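PDB 6THQ: branched-chain amino acid aminotransferase from Thermoproteus uzoniensis 768-20, which probably catalyses the reversible transfer of amino groups from leucine, isoleucine and valine to 2-oxoglutarate, using pyridoxal 5'-phosphate as cofactor. Local coordinates for residues Ile46-Asn51 against Leu102-Val107; Ala71-Leu76 against Pro158-Ala163; Gly208-Pro213 against Leu235-Leu240. All coordinates share one frame; numbering follows the deposited sequence. Where two conformers were deposited one is given.

Contact 1 (Ile46-Asn51 against Leu102-Val107). With PY5 (2-[O-phosphonopyridoxyl]-amino-pentanoic acid), chain E.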
loop_
_atom_site.group_PDB
_atom_site.type_symbol
_atom_site.label_atom_id
_atom_site.label_comp_id
_atom_site.label_asym_id
_atom_site.label_seq_id
_atom_site.Cartn_x
_atom_site.Cartn_y
_atom_site.Cartn_z
ATOM N N ILE A 46 4.435 -6.188 18.163
ATOM C CA ILE A 46 5.149 -6.849 19.241
ATOM C C ILE A 46 4.366 -6.681 20.508
ATOM O O ILE A 46 3.882 -5.589 20.813
ATOM C CB ILE A 46 6.559 -6.309 19.443
ATOM C CG1 ILE A 46 7.292 -6.171 18.128
ATOM C CG2 ILE A 46 7.329 -7.323 20.296
ATOM C CD1 ILE A 46 8.678 -5.532 18.193
ATOM N N ARG A 47 4.141 -7.773 21.223
ATOM C CA ARG A 47 3.412 -7.635 22.471
ATOM C C ARG A 47 4.372 -7.648 23.671
ATOM O O ARG A 47 5.459 -8.238 23.614
ATOM C CB ARG A 47 2.379 -8.731 22.609
ATOM C CG ARG A 47 0.976 -8.289 22.201
ATOM C CD ARG A 47 0.036 -9.356 22.657
ATOM N NE ARG A 47 -1.306 -9.190 22.189
ATOM C CZ ARG A 47 -2.292 -8.740 22.948
ATOM N NH1 ARG A 47 -2.066 -8.409 24.187
ATOM N NH2 ARG A 47 -3.519 -8.623 22.466
ATOM N N ALA A 48 3.977 -6.970 24.751
ATOM C CA ALA A 48 4.697 -7.099 26.031
ATOM C C ALA A 48 3.633 -7.510 27.009
ATOM O O ALA A 48 2.534 -6.957 26.968
ATOM C CB ALA A 48 5.402 -5.788 26.438
ATOM N N TYR A 49 3.931 -8.507 27.837
ATOM C CA TYR A 49 2.922 -8.969 28.822
ATOM C C TYR A 49 3.360 -8.713 30.295
ATOM O O TYR A 49 4.544 -8.908 30.679
ATOM C CB TYR A 49 2.648 -10.431 28.620
ATOM C CG TYR A 49 1.889 -10.756 27.409
ATOM C CD1 TYR A 49 2.546 -10.948 26.175
ATOM C CD2 TYR A 49 0.508 -10.993 27.470
ATOM C CE1 TYR A 49 1.821 -11.307 25.019
ATOM C CE2 TYR A 49 -0.216 -11.361 26.316
ATOM C CZ TYR A 49 0.478 -11.519 25.110
ATOM O OH TYR A 49 -0.187 -11.935 23.999
ATOM N N TRP A 50 2.405 -8.229 31.082
ATOM C CA TRP A 50 2.617 -7.947 32.504
ATOM C C TRP A 50 2.252 -9.225 33.252
ATOM O O TRP A 50 1.096 -9.643 33.167
ATOM C CB TRP A 50 1.650 -6.834 32.961
ATOM C CG TRP A 50 1.767 -6.521 34.463
ATOM C CD1 TRP A 50 0.791 -6.672 35.430
ATOM C CD2 TRP A 50 2.943 -6.017 35.153
ATOM N NE1 TRP A 50 1.291 -6.283 36.667
ATOM C CE2 TRP A 50 2.596 -5.876 36.526
ATOM C CE3 TRP A 50 4.246 -5.669 34.736
ATOM C CZ2 TRP A 50 3.517 -5.421 37.494
ATOM C CZ3 TRP A 50 5.165 -5.202 35.683
ATOM C CH2 TRP A 50 4.796 -5.073 37.055
ATOM N N ASN A 51 3.200 -9.869 33.951
ATOM C CA ASN A 51 2.818 -11.089 34.763
ATOM C C ASN A 51 2.574 -10.873 36.274
ATOM O O ASN A 51 2.435 -11.853 37.011
ATOM C CB ASN A 51 3.792 -12.253 34.564
ATOM C CG ASN A 51 5.150 -12.000 35.194
ATOM O OD1 ASN A 51 5.357 -11.002 35.885
ATOM N ND2 ASN A 51 6.096 -12.890 34.936
ATOM N N LEU A 102 0.972 -4.419 26.621
ATOM C CA LEU A 102 1.236 -3.488 25.534
ATOM C C LEU A 102 1.172 -4.181 24.158
ATOM O O LEU A 102 1.565 -5.351 24.041
ATOM C CB LEU A 102 2.633 -2.847 25.680
ATOM C CG LEU A 102 2.962 -2.131 26.995
ATOM C CD1 LEU A 102 4.374 -1.532 26.932
ATOM C CD2 LEU A 102 1.884 -1.081 27.279
ATOM N N TYR A 103 0.699 -3.433 23.141
ATOM C CA TYR A 103 1.022 -3.677 21.763
ATOM C C TYR A 103 2.015 -2.654 21.277
ATOM O O TYR A 103 1.819 -1.486 21.453
ATOM C CB TYR A 103 -0.246 -3.711 20.922
ATOM C CG TYR A 103 -0.026 -4.055 19.460
ATOM C CD1 TYR A 103 0.362 -3.066 18.535
ATOM C CD2 TYR A 103 -0.174 -5.368 18.996
ATOM C CE1 TYR A 103 0.574 -3.395 17.170
ATOM C CE2 TYR A 103 0.007 -5.705 17.642
ATOM C CZ TYR A 103 0.386 -4.718 16.731
ATOM O OH TYR A 103 0.567 -5.037 15.414
ATOM N N ILE A 104 3.108 -3.098 20.686
ATOM C CA ILE A 104 4.180 -2.211 20.239
ATOM C C ILE A 104 4.199 -2.176 18.708
ATOM O O ILE A 104 4.255 -3.205 18.063
ATOM C CB ILE A 104 5.531 -2.669 20.838
ATOM C CG1 ILE A 104 5.439 -2.513 22.374
ATOM C CG2 ILE A 104 6.730 -1.862 20.354
ATOM C CD1 ILE A 104 6.256 -3.553 23.128
ATOM N N ARG A 105 4.142 -0.969 18.151
ATOM C CA ARG A 105 4.248 -0.719 16.733
ATOM C C ARG A 105 5.534 -0.028 16.295
ATOM O O ARG A 105 5.619 1.184 16.344
ATOM C CB ARG A 105 3.035 0.113 16.270
ATOM C CG ARG A 105 3.013 0.492 14.764
ATOM C CD ARG A 105 3.186 -0.701 13.763
ATOM N NE ARG A 105 2.176 -1.767 13.903
ATOM C CZ ARG A 105 0.914 -1.696 13.452
ATOM N NH1 ARG A 105 0.449 -0.595 12.829
ATOM N NH2 ARG A 105 0.088 -2.742 13.620
ATOM N N PRO A 106 6.535 -0.787 15.824
ATOM C CA PRO A 106 7.609 -0.133 15.046
ATOM C C PRO A 106 7.126 0.097 13.592
ATOM O O PRO A 106 6.448 -0.756 13.051
ATOM C CB PRO A 106 8.723 -1.155 15.028
ATOM C CG PRO A 106 8.304 -2.228 16.004
ATOM C CD PRO A 106 6.801 -2.198 16.062
ATOM N N VAL A 107 7.459 1.234 12.982
ATOM C CA VAL A 107 7.163 1.477 11.606
ATOM C C VAL A 107 8.353 2.164 10.974
ATOM O O VAL A 107 8.864 3.105 11.533
ATOM C CB VAL A 107 5.853 2.270 11.452
ATOM C CG1 VAL A 107 5.813 3.491 12.346
ATOM C CG2 VAL A 107 5.602 2.650 9.967
HETATM N N1 PY5 E . -1.114 -12.481 8.828
HETATM C C2 PY5 E . -1.392 -11.152 8.761
HETATM C C2A PY5 E . -2.067 -10.606 7.529
HETATM C C3 PY5 E . -1.110 -10.284 9.956
HETATM O O3 PY5 E . -1.414 -8.944 9.978
HETATM C C4 PY5 E . -0.477 -10.937 11.155
HETATM C C4A PY5 E . -0.150 -10.153 12.423
HETATM C C5 PY5 E . -0.197 -12.393 11.057
HETATM C C6 PY5 E . -0.528 -13.068 9.886
HETATM C C5A PY5 E . 0.454 -13.105 12.240
HETATM O O4P PY5 E . 1.731 -12.500 12.494
HETATM P P PY5 E . 2.509 -12.581 13.903
HETATM O O1P PY5 E . 1.921 -11.456 14.715
HETATM O O2P PY5 E . 2.089 -13.894 14.494
HETATM O O3P PY5 E . 3.970 -12.443 13.498
HETATM N N PY5 E . 0.037 -8.799 11.968
HETATM C CA PY5 E . -0.664 -7.755 12.674
HETATM C C PY5 E . -0.285 -8.034 14.119
HETATM O O PY5 E . 0.664 -7.291 14.354
HETATM C CB PY5 E . -2.133 -7.531 12.211
HETATM C CG PY5 E . -2.353 -6.081 11.758
HETATM C CD PY5 E . -2.822 -5.288 12.980
HETATM O OXT PY5 E . -0.747 -8.893 14.941
#
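Ile46 and Ile104 form an antiparallel hydrogen-bonded pair, with Ile46 N to Ile104 O at 3.0 Å and Ile104 N to Ile46 O at 2.6 Å. Ala48 and Leu102 repeat the pattern, and the bond from Leu102 N to Ala48 O is the straighter of their two, with an N-H...O angle of 172°. Between them lies the non-hydrogen-bonded pair Arg47 and Tyr103, where the CA of Arg47 makes a CA-H...O contact with Leu102 O.

Apolar contacts occupy the face bearing Ile46, Ala48, Leu102 and Ile104. The CB atoms of Ile46 and Ile104 are 4.0 Å apart. The small Ala48 leaves room for Ile104, whose CD1 comes within 4.1 Å of Ala48 CB. At the other end the side chains of Ile46 and Pro106 cross at about a right angle, CD1 against CG, and Met64 of helix 60-74 touches both residues.

These strands, 42-50 and 102-110, are neighbours in the antiparallel sheet of the N-terminal part of this class-IV aminotransferase, and their opposite face borders the cofactor pocket.

Polar groups belong to that face. Tyr103 has its ring swung anti to the backbone N (chi1 -176°), which carries OH to the carboxylate atom O of PY5 at the ring edge. This hydrogen bond is very short, its exact length doubtful because PY5 overlaps PLP. Arg105 NH2 donates to Tyr103 OH at 3.0 Å with the hydroxyl in the guanidinium plane, so it helps position the phenol, and it also bonds Tyr38 OH of the second subunit. The extended Arg47 lays its CG by Leu102 O, while its guanidinium reaches the carbonyls of Gly134, Thr260 and Ala261.

Contact 2 (Ala71-Leu76 against Pro158-Ala163). With PY5 (2-[O-phosphonopyridoxyl]-amino-pentanoic acid), chain E; PLP (pyridoxal-5'-phosphate), chain D.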
loop_
_atom_site.group_PDB
_atom_site.type_symbol
_atom_site.label_atom_id
_atom_site.label_comp_id
_atom_site.label_asym_id
_atom_site.label_seq_id
_atom_site.Cartn_x
_atom_site.Cartn_y
_atom_site.Cartn_z
ATOM N N ALA A 71 12.385 -5.165 5.211
ATOM C CA ALA A 71 12.914 -3.976 4.545
ATOM C C ALA A 71 13.831 -4.403 3.411
ATOM O O ALA A 71 13.830 -3.808 2.356
ATOM C CB ALA A 71 13.579 -3.013 5.527
ATOM N N LYS A 72 14.594 -5.460 3.607
ATOM C CA LYS A 72 15.452 -5.952 2.559
ATOM C C LYS A 72 14.576 -6.470 1.375
ATOM O O LYS A 72 14.919 -6.303 0.213
ATOM C CB LYS A 72 16.342 -7.053 3.115
ATOM C CG LYS A 72 17.366 -7.565 2.099
ATOM C CD LYS A 72 18.255 -8.694 2.618
ATOM C CE LYS A 72 19.188 -9.087 1.457
ATOM N NZ LYS A 72 20.335 -9.922 1.860
ATOM N N ILE A 73 13.484 -7.161 1.682
ATOM C CA ILE A 73 12.600 -7.672 0.650
ATOM C C ILE A 73 12.069 -6.553 -0.273
ATOM O O ILE A 73 12.167 -6.695 -1.474
ATOM C CB ILE A 73 11.479 -8.552 1.265
ATOM C CG1 ILE A 73 12.090 -9.842 1.805
ATOM C CG2 ILE A 73 10.407 -8.856 0.242
ATOM C CD1 ILE A 73 11.167 -10.571 2.744
ATOM N N ILE A 74 11.623 -5.432 0.281
ATOM C CA ILE A 74 10.982 -4.386 -0.535
ATOM C C ILE A 74 11.985 -3.356 -1.021
ATOM O O ILE A 74 11.614 -2.464 -1.727
ATOM C CB ILE A 74 9.810 -3.625 0.171
ATOM C CG1 ILE A 74 10.282 -2.631 1.258
ATOM C CG2 ILE A 74 8.764 -4.553 0.719
ATOM C CD1 ILE A 74 9.192 -1.734 1.781
ATOM N N GLY A 75 13.249 -3.463 -0.618
ATOM C CA GLY A 75 14.284 -2.494 -1.020
ATOM C C GLY A 75 14.334 -1.203 -0.176
ATOM O O GLY A 75 14.715 -0.157 -0.685
ATOM N N LEU A 76 13.904 -1.255 1.088
ATOM C CA LEU A 76 13.956 -0.110 1.948
ATOM C C LEU A 76 15.243 -0.214 2.785
ATOM O O LEU A 76 15.558 -1.273 3.362
ATOM C CB LEU A 76 12.734 -0.118 2.866
ATOM C CG LEU A 76 12.568 0.918 3.958
ATOM C CD1 LEU A 76 12.320 2.254 3.263
ATOM C CD2 LEU A 76 11.414 0.571 4.877
ATOM N N PRO A 158 5.234 -8.351 -2.553
ATOM C CA PRO A 158 5.957 -9.334 -1.718
ATOM C C PRO A 158 5.234 -9.651 -0.417
ATOM O O PRO A 158 5.619 -9.099 0.603
ATOM C CB PRO A 158 7.280 -8.590 -1.400
ATOM C CG PRO A 158 6.956 -7.139 -1.509
ATOM C CD PRO A 158 5.863 -7.011 -2.529
ATOM N N VAL A 159 4.188 -10.505 -0.443
ATOM C CA VAL A 159 3.273 -10.651 0.665
ATOM C C VAL A 159 3.959 -11.252 1.879
ATOM O O VAL A 159 3.416 -11.157 2.972
ATOM C CB VAL A 159 2.252 -11.780 0.491
ATOM C CG1 VAL A 159 0.832 -11.395 0.868
ATOM C CG2 VAL A 159 2.536 -12.704 -0.650
ATOM N N MET A 160 5.075 -11.950 1.692
ATOM C CA MET A 160 5.773 -12.502 2.870
ATOM C C MET A 160 6.312 -11.321 3.791
ATOM O O MET A 160 6.444 -11.513 4.989
ATOM C CB MET A 160 6.908 -13.464 2.496
ATOM C CG MET A 160 7.169 -14.536 3.582
ATOM S SD MET A 160 8.588 -15.656 3.308
ATOM C CE MET A 160 9.943 -14.524 3.650
ATOM N N ALA A 161 6.595 -10.140 3.219
ATOM C CA ALA A 161 7.014 -9.015 4.021
ATOM C C ALA A 161 5.844 -8.309 4.740
ATOM O O ALA A 161 4.710 -8.304 4.249
ATOM C CB ALA A 161 7.769 -8.039 3.163
ATOM N N LYS A 162 6.102 -7.745 5.915
ATOM C CA LYS A 162 5.058 -6.962 6.601
ATOM C C LYS A 162 5.223 -5.562 6.082
ATOM O O LYS A 162 5.791 -4.686 6.768
ATOM C CB LYS A 162 5.148 -7.083 8.144
ATOM C CG LYS A 162 3.800 -7.038 8.848
ATOM C CD LYS A 162 3.891 -7.352 10.337
ATOM C CE LYS A 162 2.634 -7.989 10.923
ATOM N NZ LYS A 162 1.758 -7.068 11.698
ATOM N N ALA A 163 4.781 -5.369 4.840
ATOM C CA ALA A 163 5.014 -4.108 4.100
ATOM C C ALA A 163 3.714 -3.327 4.117
ATOM O O ALA A 163 2.633 -3.875 3.921
ATOM C CB ALA A 163 5.413 -4.375 2.635
HETATM N N1 PY5 E . -1.114 -12.481 8.828
HETATM C C2 PY5 E . -1.392 -11.152 8.761
HETATM C C2A PY5 E . -2.067 -10.606 7.529
HETATM C C3 PY5 E . -1.110 -10.284 9.956
HETATM O O3 PY5 E . -1.414 -8.944 9.978
HETATM C C4 PY5 E . -0.477 -10.937 11.155
HETATM C C4A PY5 E . -0.150 -10.153 12.423
HETATM C C5 PY5 E . -0.197 -12.393 11.057
HETATM C C6 PY5 E . -0.528 -13.068 9.886
HETATM C C5A PY5 E . 0.454 -13.105 12.240
HETATM O O4P PY5 E . 1.731 -12.500 12.494
HETATM P P PY5 E . 2.509 -12.581 13.903
HETATM O O1P PY5 E . 1.921 -11.456 14.715
HETATM O O2P PY5 E . 2.089 -13.894 14.494
HETATM O O3P PY5 E . 3.970 -12.443 13.498
HETATM N N PY5 E . 0.037 -8.799 11.968
HETATM C CA PY5 E . -0.664 -7.755 12.674
HETATM C C PY5 E . -0.285 -8.034 14.119
HETATM O O PY5 E . 0.664 -7.291 14.354
HETATM C CB PY5 E . -2.133 -7.531 12.211
HETATM C CG PY5 E . -2.353 -6.081 11.758
HETATM C CD PY5 E . -2.822 -5.288 12.980
HETATM O OXT PY5 E . -0.747 -8.893 14.941
HETATM N N1 PLP D . -0.666 -12.008 9.035
HETATM C C2 PLP D . -0.637 -10.676 8.817
HETATM C C2A PLP D . -1.245 -10.213 7.536
HETATM C C3 PLP D . -0.096 -9.749 9.861
HETATM O O3 PLP D . -0.055 -8.385 9.733
HETATM C C4 PLP D . 0.447 -10.364 11.108
HETATM C C4A PLP D . 1.042 -9.479 12.196
HETATM C C5 PLP D . 0.362 -11.854 11.188
HETATM C C6 PLP D . -0.197 -12.586 10.142
HETATM C C5A PLP D . 0.850 -12.621 12.396
HETATM O O4P PLP D . 2.252 -12.522 12.492
HETATM P P PLP D . 2.868 -12.502 13.965
HETATM O O1P PLP D . 2.114 -11.353 14.587
HETATM O O2P PLP D . 2.499 -13.826 14.565
HETATM O O3P PLP D . 4.336 -12.303 13.682
#
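A Schellman motif closes helix 60-74, and Ile73 and Ile74 in that last turn pack on the type I beta turn Pro158-Ala161 and the chain that leads on through Lys162 into the cofactor site. Leu76 N bonds back to Ala71 O at 2.9 Å. Glycine suits the C-prime place of Gly75, where the backbone has positive phi and a CB would press on the preceding carbonyl.

No hydrogen bond joins the segments. Ile73 CG2 comes tight against Pro158 CB, at 3.5 Å, the two side chains sliding past each other, and lies 4.0 Å from Ala161 CB. In Ile74, CG1 takes the position between N and the carbonyl carbon (chi1 74°), leaving CG2 to meet Pro158 CG and Ala163 CB, each at 3.9 Å. Ala161 and Ala163 are small enough for the helix to come close.

Between these alanines, the CB of Lys162 points away from the helix, and its chain, bent at the last torsion, brings NZ to the overlapping PY5 and PLP. Its backbone N is held by Ser70 OG. In the conformer given, one of two, NZ donates to PY5 O at 2.9 Å; the closer approaches to PY5 N and PLP C4A are doubtful. The position is consistent with the lysine that forms the internal aldimine in this family: its alanine neighbours face the helix, while its amine lies at the cofactor.

Contact 3 (Gly208-Pro213 against Leu235-Leu240)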
loop_
_atom_site.group_PDB
_atom_site.type_symbol
_atom_site.label_atom_id
_atom_site.label_comp_id
_atom_site.label_asym_id
_atom_site.label_seq_id
_atom_site.Cartn_x
_atom_site.Cartn_y
_atom_site.Cartn_z
ATOM N N GLY A 208 -7.188 -35.357 14.384
ATOM C CA GLY A 208 -6.037 -35.177 15.289
ATOM C C GLY A 208 -4.704 -34.649 14.747
ATOM O O GLY A 208 -3.753 -34.556 15.512
ATOM N N VAL A 209 -4.609 -34.302 13.449
ATOM C CA VAL A 209 -3.386 -33.632 12.879
ATOM C C VAL A 209 -3.592 -32.096 12.762
ATOM O O VAL A 209 -4.621 -31.629 12.254
ATOM C CB VAL A 209 -3.034 -34.236 11.506
ATOM C CG1 VAL A 209 -1.775 -33.630 10.935
ATOM C CG2 VAL A 209 -2.862 -35.759 11.625
ATOM N N LEU A 210 -2.640 -31.328 13.245
ATOM C CA LEU A 210 -2.655 -29.882 13.144
ATOM C C LEU A 210 -2.059 -29.475 11.762
ATOM O O LEU A 210 -0.949 -29.922 11.365
ATOM C CB LEU A 210 -1.802 -29.362 14.281
ATOM C CG LEU A 210 -1.785 -27.955 14.804
ATOM C CD1 LEU A 210 -3.187 -27.396 15.078
ATOM C CD2 LEU A 210 -0.979 -28.076 16.051
ATOM N N MET A 211 -2.814 -28.656 11.037
ATOM C CA MET A 211 -2.424 -28.229 9.682
ATOM C C MET A 211 -2.462 -26.701 9.578
ATOM O O MET A 211 -3.404 -26.008 10.055
ATOM C CB MET A 211 -3.343 -28.815 8.626
ATOM C CG MET A 211 -3.271 -30.325 8.518
ATOM S SD MET A 211 -4.586 -30.799 7.328
ATOM C CE MET A 211 -4.569 -32.610 7.407
ATOM N N THR A 212 -1.428 -26.163 8.963
ATOM C CA THR A 212 -1.417 -24.731 8.680
ATOM C C THR A 212 -0.818 -24.548 7.249
ATOM O O THR A 212 0.120 -25.273 6.862
ATOM C CB THR A 212 -0.596 -24.001 9.777
ATOM O OG1 THR A 212 -0.834 -22.596 9.764
ATOM C CG2 THR A 212 0.931 -24.208 9.647
ATOM N N PRO A 213 -1.350 -23.603 6.462
ATOM C CA PRO A 213 -0.824 -23.390 5.132
ATOM C C PRO A 213 0.697 -23.150 5.176
ATOM O O PRO A 213 1.188 -22.467 6.059
ATOM C CB PRO A 213 -1.512 -22.086 4.701
ATOM C CG PRO A 213 -2.802 -22.085 5.492
ATOM C CD PRO A 213 -2.419 -22.652 6.818
ATOM N N LEU A 235 4.494 -30.647 22.617
ATOM C CA LEU A 235 3.317 -31.361 23.110
ATOM C C LEU A 235 3.075 -32.679 22.385
ATOM O O LEU A 235 2.099 -33.385 22.687
ATOM C CB LEU A 235 2.087 -30.461 22.971
ATOM C CG LEU A 235 2.211 -29.222 23.841
ATOM C CD1 LEU A 235 0.959 -28.407 23.564
ATOM C CD2 LEU A 235 2.295 -29.527 25.350
ATOM N N GLY A 236 3.937 -33.002 21.410
ATOM C CA GLY A 236 3.710 -34.220 20.649
ATOM C C GLY A 236 2.503 -34.228 19.718
ATOM O O GLY A 236 2.017 -35.288 19.397
ATOM N N ILE A 237 2.033 -33.055 19.261
ATOM C CA ILE A 237 0.919 -32.958 18.313
ATOM C C ILE A 237 1.504 -32.980 16.887
ATOM O O ILE A 237 2.337 -32.132 16.514
ATOM C CB ILE A 237 0.094 -31.696 18.533
ATOM C CG1 ILE A 237 -0.459 -31.679 19.949
ATOM C CG2 ILE A 237 -1.028 -31.631 17.534
ATOM C CD1 ILE A 237 -0.837 -30.286 20.493
ATOM N N PRO A 238 1.102 -34.004 16.096
ATOM C CA PRO A 238 1.543 -34.116 14.718
ATOM C C PRO A 238 1.069 -32.821 13.949
ATOM O O PRO A 238 -0.049 -32.342 14.166
ATOM C CB PRO A 238 0.786 -35.358 14.216
ATOM C CG PRO A 238 0.264 -36.031 15.479
ATOM C CD PRO A 238 -0.003 -34.935 16.417
ATOM N N LEU A 239 1.941 -32.254 13.098
ATOM C CA LEU A 239 1.778 -30.979 12.480
ATOM C C LEU A 239 2.230 -31.058 11.046
ATOM O O LEU A 239 3.330 -31.521 10.759
ATOM C CB LEU A 239 2.620 -29.923 13.175
ATOM C CG LEU A 239 2.443 -28.539 12.524
ATOM C CD1 LEU A 239 2.170 -27.487 13.581
ATOM C CD2 LEU A 239 3.686 -28.256 11.656
ATOM N N LEU A 240 1.373 -30.595 10.138
ATOM C CA LEU A 240 1.715 -30.508 8.736
ATOM C C LEU A 240 1.583 -29.076 8.241
ATOM O O LEU A 240 0.590 -28.384 8.510
ATOM C CB LEU A 240 0.783 -31.403 7.951
ATOM C CG LEU A 240 1.093 -32.826 7.434
ATOM C CD1 LEU A 240 2.331 -33.609 7.877
ATOM C CD2 LEU A 240 -0.190 -33.550 7.689
#
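Leu210 and Leu239 pair in parallel, as do Met211 and Leu240, and three backbone bonds hold the strands together. Leu210 N donates to Pro238 O at 2.9 Å. Leu240 N answers with a 2.7 Å bond to Leu210 O, so that both polar backbone atoms of Leu210 are engaged by the partner segment. Thr212 N then takes Leu240 O at 3.0 Å.

Two of these acceptors also receive CA-H...O contacts: Leu239 CA sits 3.1 Å from Leu210 O, and Met211 CA lies similarly close to Leu240 O. Pro238 suits the place where the strand is entered, since it has no N-H to satisfy yet offers its carbonyl to Leu210. The remaining edge of 209-212 is used by strand 201-206, with Met211 bonded to Ile204 through the backbone. Separately, the side-chain hydroxyl of Thr212 is satisfied by Ile202 O. Thr212 also continues the ladder to Lys242, and Pro213 O is held by Arg225 NH2.

Apolar side chains lie on both faces. Leu210 turns CG anti to its own nitrogen (chi1 -164°), and its CD2 reaches Ile237 CG2 at 3.9 Å and Leu239 CD1 at 4.0 Å. On the other face, Val209 CG1 touches Leu240 CD2 at 3.6 Å, where Leu240 is exposed. Gly236 ends the preceding helix in a Schellman motif, its positive phi suiting a residue without CB.

The two strands are the beta elements of a beta-alpha-beta unit whose helix is 223-234. That helix lies over the Leu210 and Leu239 face, with Ala232 touching Leu210 and Ile237 and Ile229 touching Leu239, while helix 279-292 adds Ile284 against Leu210 and Ile280 against Ile237.

From the N terminus, contact 1 opens at strand 42-50, and contact 2 opens at the end of helix 60-74 before strand 102-110 closes contact 1. Contact 2 closes only at 158-163, so the two loops cross. The first brings two adjacent strands of the antiparallel sheet together around a largely helical excursion; the second ties that excursion to the chain between strand 142-146 and helix 167-179. Their nearest atoms are about 4 Å apart, and both reach PY5 and the second subunit. Contact 3 follows in series, a short crossover through helix 223-234 in the mixed sheet, with nearest atoms about 10 Å from contact 2.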